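PDB 6LR3: macrophage migration inhibitory factor from Oncomelania hupensis, which belongs to the macrophage migration inhibitory factor family of small alpha/beta proteins, cytokine-like molecules that assemble as trimers of identical subunits. Local coordinates for residues Arg78-Glu81 with Asp82-Glu86; Asn47-Gly51 with Gly52-Pro56; Asn89-Arg92 with Glu93-Val96. All blocks are in the same frame, centred on the assembly; numbering follows the deposited sequence.

Contact 1. Residues Arg78-Glu81 with Asp82-Glu86; sequences RDME and DMFIE
Met80 and Phe84, one helical turn apart, lie side by side and point the same way, with the methyl CE of Met80 3.8 Å from CZ of Phe84. The bend of the methionine at its last torsion (chi3 68°) turns that methyl back to the far end of the ring. Over one face of Phe84 sits the carbonyl oxygen of Met80, 3.2 Å above the plane and displaced toward the rim.

That same oxygen also accepts the amide of Phe84, Phe84 N to Met80 O 2.8 Å. Asp82 N to Arg78 O, Met83 N to Asp79 O and Ile85 N to Glu81 O follow the same i to i+4 pattern. The spacing of all four bonds marks an unbroken alpha-helix, part of helix 70-88, which links strands 58-64 and 95-101 in a beta-alpha-beta crossover. Its apolar side is pressed on the sheet, Phe84 reaching Val58, Ala60 and Ile95, while Met80 and Met83 touch Met26 of helix 19-31.

Charged groups occupy other sides of the helix. Asp79 OD1 and Asp82 OD2 stand 4.5 Å apart, and a water donates to both, at 2.7 Å to Asp82 OD2 but only weakly to Asp79 OD1, which probably eases the like-charge approach. Asp82 OD1 forms a salt bridge with Arg92. The carboxylate of Glu81 is divided: OE1 pairs with Arg92, and OE2 accepts the backbone N of Gly111 of the second subunit.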
loop_
_atom_site.group_PDB
_atom_site.type_symbol
_atom_site.label_atom_id
_atom_site.label_comp_id
_atom_site.label_asym_id
_atom_site.label_seq_id
_atom_site.Cartn_x
_atom_site.Cartn_y
_atom_site.Cartn_z
ATOM N N ARG B 78 -4.383 16.663 -11.500
ATOM C CA ARG B 78 -5.429 17.117 -12.449
ATOM C C ARG B 78 -5.392 16.204 -13.676
ATOM O O ARG B 78 -6.476 15.808 -14.159
ATOM C CB ARG B 78 -5.282 18.612 -12.761
ATOM C CG ARG B 78 -5.564 19.515 -11.567
ATOM C CD ARG B 78 -5.728 20.988 -11.968
ATOM N NE ARG B 78 -7.007 20.987 -12.673
ATOM C CZ ARG B 78 -8.224 21.200 -12.137
ATOM N NH1 ARG B 78 -8.331 21.625 -10.887
ATOM N NH2 ARG B 78 -9.326 21.002 -12.866
ATOM N N ASP B 79 -4.208 15.877 -14.185
ATOM C CA ASP B 79 -4.057 15.014 -15.380
ATOM C C ASP B 79 -4.542 13.608 -15.054
ATOM O O ASP B 79 -5.227 13.020 -15.889
ATOM C CB ASP B 79 -2.620 15.025 -15.872
ATOM C CG ASP B 79 -2.256 16.296 -16.620
ATOM O OD1 ASP B 79 -3.184 17.070 -16.974
ATOM O OD2 ASP B 79 -1.070 16.502 -16.809
ATOM N N MET B 80 -4.183 13.077 -13.886
ATOM C CA MET B 80 -4.665 11.735 -13.455
ATOM C C MET B 80 -6.182 11.780 -13.288
ATOM O O MET B 80 -6.850 10.868 -13.773
ATOM C CB MET B 80 -3.979 11.312 -12.154
ATOM C CG MET B 80 -2.549 10.983 -12.374
ATOM S SD MET B 80 -1.647 10.677 -10.794
ATOM C CE MET B 80 -2.447 9.156 -10.296
ATOM N N GLU B 81 -6.720 12.788 -12.617
ATOM C CA GLU B 81 -8.180 12.915 -12.455
ATOM C C GLU B 81 -8.824 12.873 -13.840
ATOM O O GLU B 81 -9.803 12.149 -14.013
ATOM C CB GLU B 81 -8.543 14.216 -11.760
ATOM C CG GLU B 81 -8.278 14.177 -10.272
ATOM C CD GLU B 81 -8.477 15.566 -9.656
ATOM O OE1 GLU B 81 -8.625 16.544 -10.442
ATOM O OE2 GLU B 81 -8.511 15.640 -8.414
ATOM N N ASP B 82 -8.287 13.639 -14.787
ATOM C CA ASP B 82 -8.920 13.705 -16.133
ATOM C C ASP B 82 -8.964 12.294 -16.740
ATOM O O ASP B 82 -9.994 11.932 -17.362
ATOM C CB ASP B 82 -8.185 14.663 -17.054
ATOM C CG ASP B 82 -8.359 16.124 -16.715
ATOM O OD1 ASP B 82 -9.131 16.461 -15.818
ATOM O OD2 ASP B 82 -7.693 16.910 -17.366
ATOM N N MET B 83 -7.869 11.544 -16.616
ATOM C CA MET B 83 -7.809 10.179 -17.176
ATOM C C MET B 83 -8.783 9.279 -16.411
ATOM O O MET B 83 -9.425 8.453 -17.036
ATOM C CB MET B 83 -6.377 9.627 -17.098
ATOM C CG MET B 83 -6.260 8.343 -17.806
ATOM S SD MET B 83 -4.540 7.862 -17.999
ATOM C CE MET B 83 -3.911 9.075 -19.144
ATOM N N PHE B 84 -8.886 9.403 -15.093
ATOM C CA PHE B 84 -9.807 8.567 -14.287
ATOM C C PHE B 84 -11.239 8.894 -14.646
ATOM O O PHE B 84 -12.062 8.000 -14.717
ATOM C CB PHE B 84 -9.601 8.795 -12.787
ATOM C CG PHE B 84 -8.254 8.377 -12.260
ATOM C CD1 PHE B 84 -7.428 7.500 -12.942
ATOM C CD2 PHE B 84 -7.817 8.880 -11.047
ATOM C CE1 PHE B 84 -6.184 7.153 -12.420
ATOM C CE2 PHE B 84 -6.594 8.505 -10.515
ATOM C CZ PHE B 84 -5.806 7.605 -11.175
ATOM N N ILE B 85 -11.545 10.179 -14.822
ATOM C CA ILE B 85 -12.913 10.614 -15.220
ATOM C C ILE B 85 -13.239 9.959 -16.574
ATOM O O ILE B 85 -14.284 9.340 -16.694
ATOM C CB ILE B 85 -12.978 12.150 -15.262
ATOM C CG1 ILE B 85 -12.914 12.752 -13.855
ATOM C CG2 ILE B 85 -14.201 12.621 -16.041
ATOM C CD1 ILE B 85 -12.494 14.217 -13.810
ATOM N N GLU B 86 -12.326 10.046 -17.540
ATOM C CA GLU B 86 -12.597 9.568 -18.913
ATOM C C GLU B 86 -12.700 8.047 -18.918
ATOM O O GLU B 86 -13.617 7.512 -19.549
ATOM C CB GLU B 86 -11.484 10.067 -19.838
ATOM C CG GLU B 86 -11.639 9.600 -21.249
ATOM C CD GLU B 86 -10.993 10.614 -22.152
ATOM O OE1 GLU B 86 -9.768 10.824 -21.949
ATOM O OE2 GLU B 86 -11.721 11.238 -22.944
HETATM O O HOH W 1 -5.717 16.066 -19.056
#

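Contact 2. Residues Asn47-Gly51 with Gly52-Pro56; sequences NIMMG and GDRNP
Arg54 reaches back across the turn to Asn47, Arg54 NH1 donating to Asn47 OD1 at 2.7 Å. The bond is slightly skewed, the oxygen lying 18° out of the guanidinium plane, and the amide and guanidinium planes are turned 36° apart. Over the centre of one guanidinium face sits the methyl CE of Met49, 3.6 Å above the plane. Met49 gets there by placing CG between its backbone N and carbonyl carbon (chi1 75°) and bending again at chi3, a path that also carries SD to 3.7 Å from Gly52 CA. At the guanidinium edge, in plane, a water accepts from Arg54 NH1 and donates to Ile48 O, so NH1 is tied both to the Asn47 side chain and, through the water, to the strand backbone.

Behind these side chains stands the backbone of the turn. Met50 and Asp53 form an antiparallel hydrogen-bonded pair: Met50 N gives to Asp53 O at 3.2 Å, and Asp53 N gives to Met50 O at 3.1 Å. Gly51 and Gly52 both have positive phi, a conformation that favours glycine. Asp53 OD1 then accepts Asn55 N at 3.0 Å in an Asx turn, and it also forms a salt bridge with Arg94.

Further out, Gln20 of the second subunit accepts from Arg54 NH2, and residues 48-50 pair antiparallel with a strand of that subunit. The whole is a type I' beta turn from Met50 to Asp53, closed by a single antiparallel bridge, at the end of strand 48-50, set at an intersubunit sheet edge of the kind that joins neighbouring subunits in MIF-family trimers.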
loop_
_atom_site.group_PDB
_atom_site.type_symbol
_atom_site.label_atom_id
_atom_site.label_comp_id
_atom_site.label_asym_id
_atom_site.label_seq_id
_atom_site.Cartn_x
_atom_site.Cartn_y
_atom_site.Cartn_z
ATOM N N ASN B 47 -12.927 -3.540 -2.914
ATOM C CA ASN B 47 -13.950 -3.243 -1.887
ATOM C C ASN B 47 -13.552 -1.961 -1.170
ATOM O O ASN B 47 -13.147 -2.004 -0.001
ATOM C CB ASN B 47 -14.153 -4.400 -0.932
ATOM C CG ASN B 47 -15.367 -4.132 -0.083
ATOM O OD1 ASN B 47 -16.034 -3.097 -0.237
ATOM N ND2 ASN B 47 -15.631 -5.036 0.842
ATOM N N ILE B 48 -13.630 -0.855 -1.894
ATOM C CA ILE B 48 -13.276 0.473 -1.375
ATOM C C ILE B 48 -14.533 1.333 -1.434
ATOM O O ILE B 48 -15.190 1.408 -2.489
ATOM C CB ILE B 48 -12.070 1.076 -2.118
ATOM C CG1 ILE B 48 -11.688 2.416 -1.502
ATOM C CG2 ILE B 48 -12.290 1.193 -3.635
ATOM C CD1 ILE B 48 -10.322 2.888 -1.996
ATOM N N MET B 49 -14.913 1.833 -0.267
ATOM C CA MET B 49 -16.038 2.768 -0.153
ATOM C C MET B 49 -15.483 4.125 0.242
ATOM O O MET B 49 -14.383 4.213 0.835
ATOM C CB MET B 49 -17.143 2.261 0.766
ATOM C CG MET B 49 -16.861 2.312 2.195
ATOM S SD MET B 49 -18.407 2.275 3.277
ATOM C CE MET B 49 -19.286 0.886 2.579
ATOM N N MET B 50 -16.204 5.164 -0.151
ATOM C CA MET B 50 -15.822 6.549 0.132
ATOM C C MET B 50 -17.080 7.264 0.610
ATOM O O MET B 50 -18.128 7.104 -0.037
ATOM C CB MET B 50 -15.284 7.197 -1.145
ATOM C CG MET B 50 -14.823 8.610 -0.945
ATOM S SD MET B 50 -14.478 9.334 -2.559
ATOM C CE MET B 50 -13.761 10.891 -2.047
ATOM N N GLY B 51 -16.977 7.993 1.705
ATOM C CA GLY B 51 -18.124 8.768 2.226
ATOM C C GLY B 51 -19.226 7.862 2.712
ATOM O O GLY B 51 -20.383 8.311 2.764
ATOM N N GLY B 52 -18.911 6.607 3.024
ATOM C CA GLY B 52 -19.898 5.610 3.470
ATOM C C GLY B 52 -20.766 5.118 2.325
ATOM O O GLY B 52 -21.777 4.475 2.608
ATOM N N ASP B 53 -20.407 5.382 1.073
ATOM C CA ASP B 53 -21.250 4.850 -0.025
ATOM C C ASP B 53 -20.378 4.253 -1.128
ATOM O O ASP B 53 -19.139 4.468 -1.153
ATOM C CB ASP B 53 -22.240 5.894 -0.521
ATOM C CG ASP B 53 -21.586 6.973 -1.335
ATOM O OD1 ASP B 53 -20.893 6.610 -2.299
ATOM O OD2 ASP B 53 -21.784 8.156 -0.998
ATOM N N ARG B 54 -21.015 3.501 -2.006
ATOM C CA ARG B 54 -20.316 2.655 -2.983
ATOM C C ARG B 54 -20.459 3.245 -4.380
ATOM O O ARG B 54 -20.222 2.509 -5.340
ATOM C CB ARG B 54 -20.815 1.224 -2.840
ATOM C CG ARG B 54 -20.538 0.641 -1.461
ATOM C CD ARG B 54 -20.821 -0.817 -1.461
ATOM N NE ARG B 54 -20.529 -1.485 -0.202
ATOM C CZ ARG B 54 -19.328 -1.893 0.183
ATOM N NH1 ARG B 54 -18.271 -1.633 -0.557
ATOM N NH2 ARG B 54 -19.180 -2.541 1.315
ATOM N N ASN B 55 -20.760 4.528 -4.494
ATOM C CA ASN B 55 -20.664 5.203 -5.809
ATOM C C ASN B 55 -19.208 5.091 -6.265
ATOM O O ASN B 55 -18.293 4.922 -5.442
ATOM C CB ASN B 55 -21.133 6.653 -5.749
ATOM C CG ASN B 55 -22.625 6.725 -5.496
ATOM O OD1 ASN B 55 -23.383 5.872 -5.946
ATOM N ND2 ASN B 55 -23.027 7.712 -4.723
ATOM N N PRO B 56 -18.954 5.156 -7.576
ATOM C CA PRO B 56 -17.600 4.981 -8.098
ATOM C C PRO B 56 -16.658 5.963 -7.403
ATOM O O PRO B 56 -17.006 7.123 -7.181
ATOM C CB PRO B 56 -17.745 5.301 -9.593
ATOM C CG PRO B 56 -19.163 4.855 -9.882
ATOM C CD PRO B 56 -19.935 5.301 -8.656
HETATM O O HOH W 2 -17.540 0.232 -2.904
#

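Contact 3. Residues Asn89-Arg92 with Glu93-Val96; sequences NVRR and ERIV. Unlike the reference sequence in segment 89-92: Asn89 (reference Lys), Val90 (reference Ile).
Arg91 and Glu93 cross at a slant in the connection from helix 70-88 to strand 95-101, which makes a short 3-10 turn at Arg92 and Glu93 and leads into the return strand of a beta-alpha-beta unit. Their guanidinium and carboxylate planes are 74° apart. Glu93 OE2 lies at the guanidinium edge, in plane, and takes NE of Arg91 in a nearly straight salt bridge (2.8 Å, 168°); NH2 adds a weak second bond to the same oxygen. Seen from the carboxylate, however, NE comes from above the plane. The glutamate chain folds back at chi2, bringing its carboxylate over Arg91 CB, with OE1 3.5 Å from that carbon.

Arg94 runs alongside Arg91, pointing the same way, and lays its CG over one face of the Arg91 guanidinium, 3.5 Å above the plane and toward the rim. The two guanidinium planes are only 15° apart. Arg94 directs its charged end to the carbonyl oxygens of Asn55, Met50 and Pro56, so each of the two neighbouring positive charges has its own acceptors, which probably eases their approach.

Val90 meets Arg94 at about a right angle, CG1 against the arginine CB, and the same methyl packs on Ile95. In the backbone, Arg94 N donates to Arg91 O at 2.8 Å, and Ile95 N reaches Arg92 O at 3.3 Å.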
loop_
_atom_site.group_PDB
_atom_site.type_symbol
_atom_site.label_atom_id
_atom_site.label_comp_id
_atom_site.label_asym_id
_atom_site.label_seq_id
_atom_site.Cartn_x
_atom_site.Cartn_y
_atom_site.Cartn_z
ATOM N N ASN B 89 -15.086 6.650 -15.452
ATOM C CA ASN B 89 -16.377 7.349 -15.259
ATOM C C ASN B 89 -16.569 7.631 -13.776
ATOM O O ASN B 89 -17.678 7.437 -13.253
ATOM C CB ASN B 89 -17.515 6.526 -15.853
ATOM C CG ASN B 89 -17.396 6.485 -17.357
ATOM O OD1 ASN B 89 -17.410 7.537 -17.994
ATOM N ND2 ASN B 89 -17.355 5.301 -17.932
ATOM N N VAL B 90 -15.504 8.071 -13.114
ATOM C CA VAL B 90 -15.577 8.516 -11.708
ATOM C C VAL B 90 -15.650 10.034 -11.739
ATOM O O VAL B 90 -14.950 10.666 -12.556
ATOM C CB VAL B 90 -14.361 7.983 -10.939
ATOM C CG1 VAL B 90 -14.323 8.463 -9.518
ATOM C CG2 VAL B 90 -14.387 6.465 -10.895
ATOM N N ARG B 91 -16.480 10.614 -10.875
ATOM C CA ARG B 91 -16.544 12.084 -10.758
ATOM C C ARG B 91 -15.266 12.601 -10.114
ATOM O O ARG B 91 -14.662 11.884 -9.240
ATOM C CB ARG B 91 -17.754 12.448 -9.920
ATOM C CG ARG B 91 -19.060 12.181 -10.669
ATOM C CD ARG B 91 -20.313 12.060 -9.823
ATOM N NE ARG B 91 -20.278 12.562 -8.473
ATOM C CZ ARG B 91 -20.449 11.838 -7.371
ATOM N NH1 ARG B 91 -20.670 10.524 -7.424
ATOM N NH2 ARG B 91 -20.361 12.452 -6.204
ATOM N N ARG B 92 -14.859 13.810 -10.472
ATOM C CA ARG B 92 -13.646 14.425 -9.895
ATOM C C ARG B 92 -13.765 14.467 -8.368
ATOM O O ARG B 92 -12.728 14.269 -7.689
ATOM C CB ARG B 92 -13.401 15.818 -10.463
ATOM C CG ARG B 92 -11.979 16.288 -10.294
ATOM C CD ARG B 92 -11.750 17.672 -10.862
ATOM N NE ARG B 92 -11.967 17.693 -12.308
ATOM C CZ ARG B 92 -11.070 17.399 -13.229
ATOM N NH1 ARG B 92 -9.846 17.024 -12.913
ATOM N NH2 ARG B 92 -11.410 17.469 -14.506
ATOM N N GLU B 93 -14.968 14.671 -7.822
ATOM C CA GLU B 93 -15.149 14.773 -6.358
ATOM C C GLU B 93 -15.168 13.390 -5.712
ATOM O O GLU B 93 -15.468 13.316 -4.492
ATOM C CB GLU B 93 -16.418 15.579 -6.026
ATOM C CG GLU B 93 -17.695 14.897 -6.472
ATOM C CD GLU B 93 -18.215 15.342 -7.835
ATOM O OE1 GLU B 93 -17.416 15.752 -8.746
ATOM O OE2 GLU B 93 -19.453 15.225 -8.014
ATOM N N ARG B 94 -14.852 12.318 -6.448
ATOM C CA ARG B 94 -14.738 10.958 -5.891
ATOM C C ARG B 94 -13.310 10.443 -6.096
ATOM O O ARG B 94 -13.103 9.204 -6.080
ATOM C CB ARG B 94 -15.784 10.042 -6.507
ATOM C CG ARG B 94 -17.205 10.427 -6.138
ATOM C CD ARG B 94 -17.552 10.067 -4.714
ATOM N NE ARG B 94 -17.706 8.622 -4.567
ATOM C CZ ARG B 94 -18.069 8.037 -3.434
ATOM N NH1 ARG B 94 -18.302 8.759 -2.360
ATOM N NH2 ARG B 94 -18.169 6.724 -3.363
ATOM N N ILE B 95 -12.357 11.350 -6.298
ATOM C CA ILE B 95 -10.934 10.963 -6.553
ATOM C C ILE B 95 -10.035 11.626 -5.514
ATOM O O ILE B 95 -10.068 12.837 -5.390
ATOM C CB ILE B 95 -10.487 11.347 -7.973
ATOM C CG1 ILE B 95 -11.398 10.730 -9.026
ATOM C CG2 ILE B 95 -9.033 10.982 -8.198
ATOM C CD1 ILE B 95 -11.223 11.325 -10.415
ATOM N N VAL B 96 -9.199 10.809 -4.885
ATOM C CA VAL B 96 -8.122 11.284 -3.988
ATOM C C VAL B 96 -6.830 10.617 -4.454
ATOM O O VAL B 96 -6.833 9.428 -4.744
ATOM C CB VAL B 96 -8.434 10.977 -2.523
ATOM C CG1 VAL B 96 -7.227 11.196 -1.625
ATOM C CG2 VAL B 96 -9.609 11.816 -2.049
#

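In the fold
Contacts 1 and 3 both belong to the unit of helix 70-88 and strand 95-101, while contact 2 lies between strands 48-50 and 58-64. Contact 1 is nearest the middle of the subunit, its centre about 11 Å from the chain centre, against about 14 Å for contact 3 and 19 Å for contact 2. All mix buried and exposed residues, but contact 1 combines helical backbone bonds with apolar packing on the sheet, contact 2 relies on a glycine turn and polar side chains, and contact 3 on a surface salt bridge beside a buried arginine and apolar packing. Contact 3 touches both others through its arginines; contacts 1 and 2 do not meet, yet all three reach the second subunit.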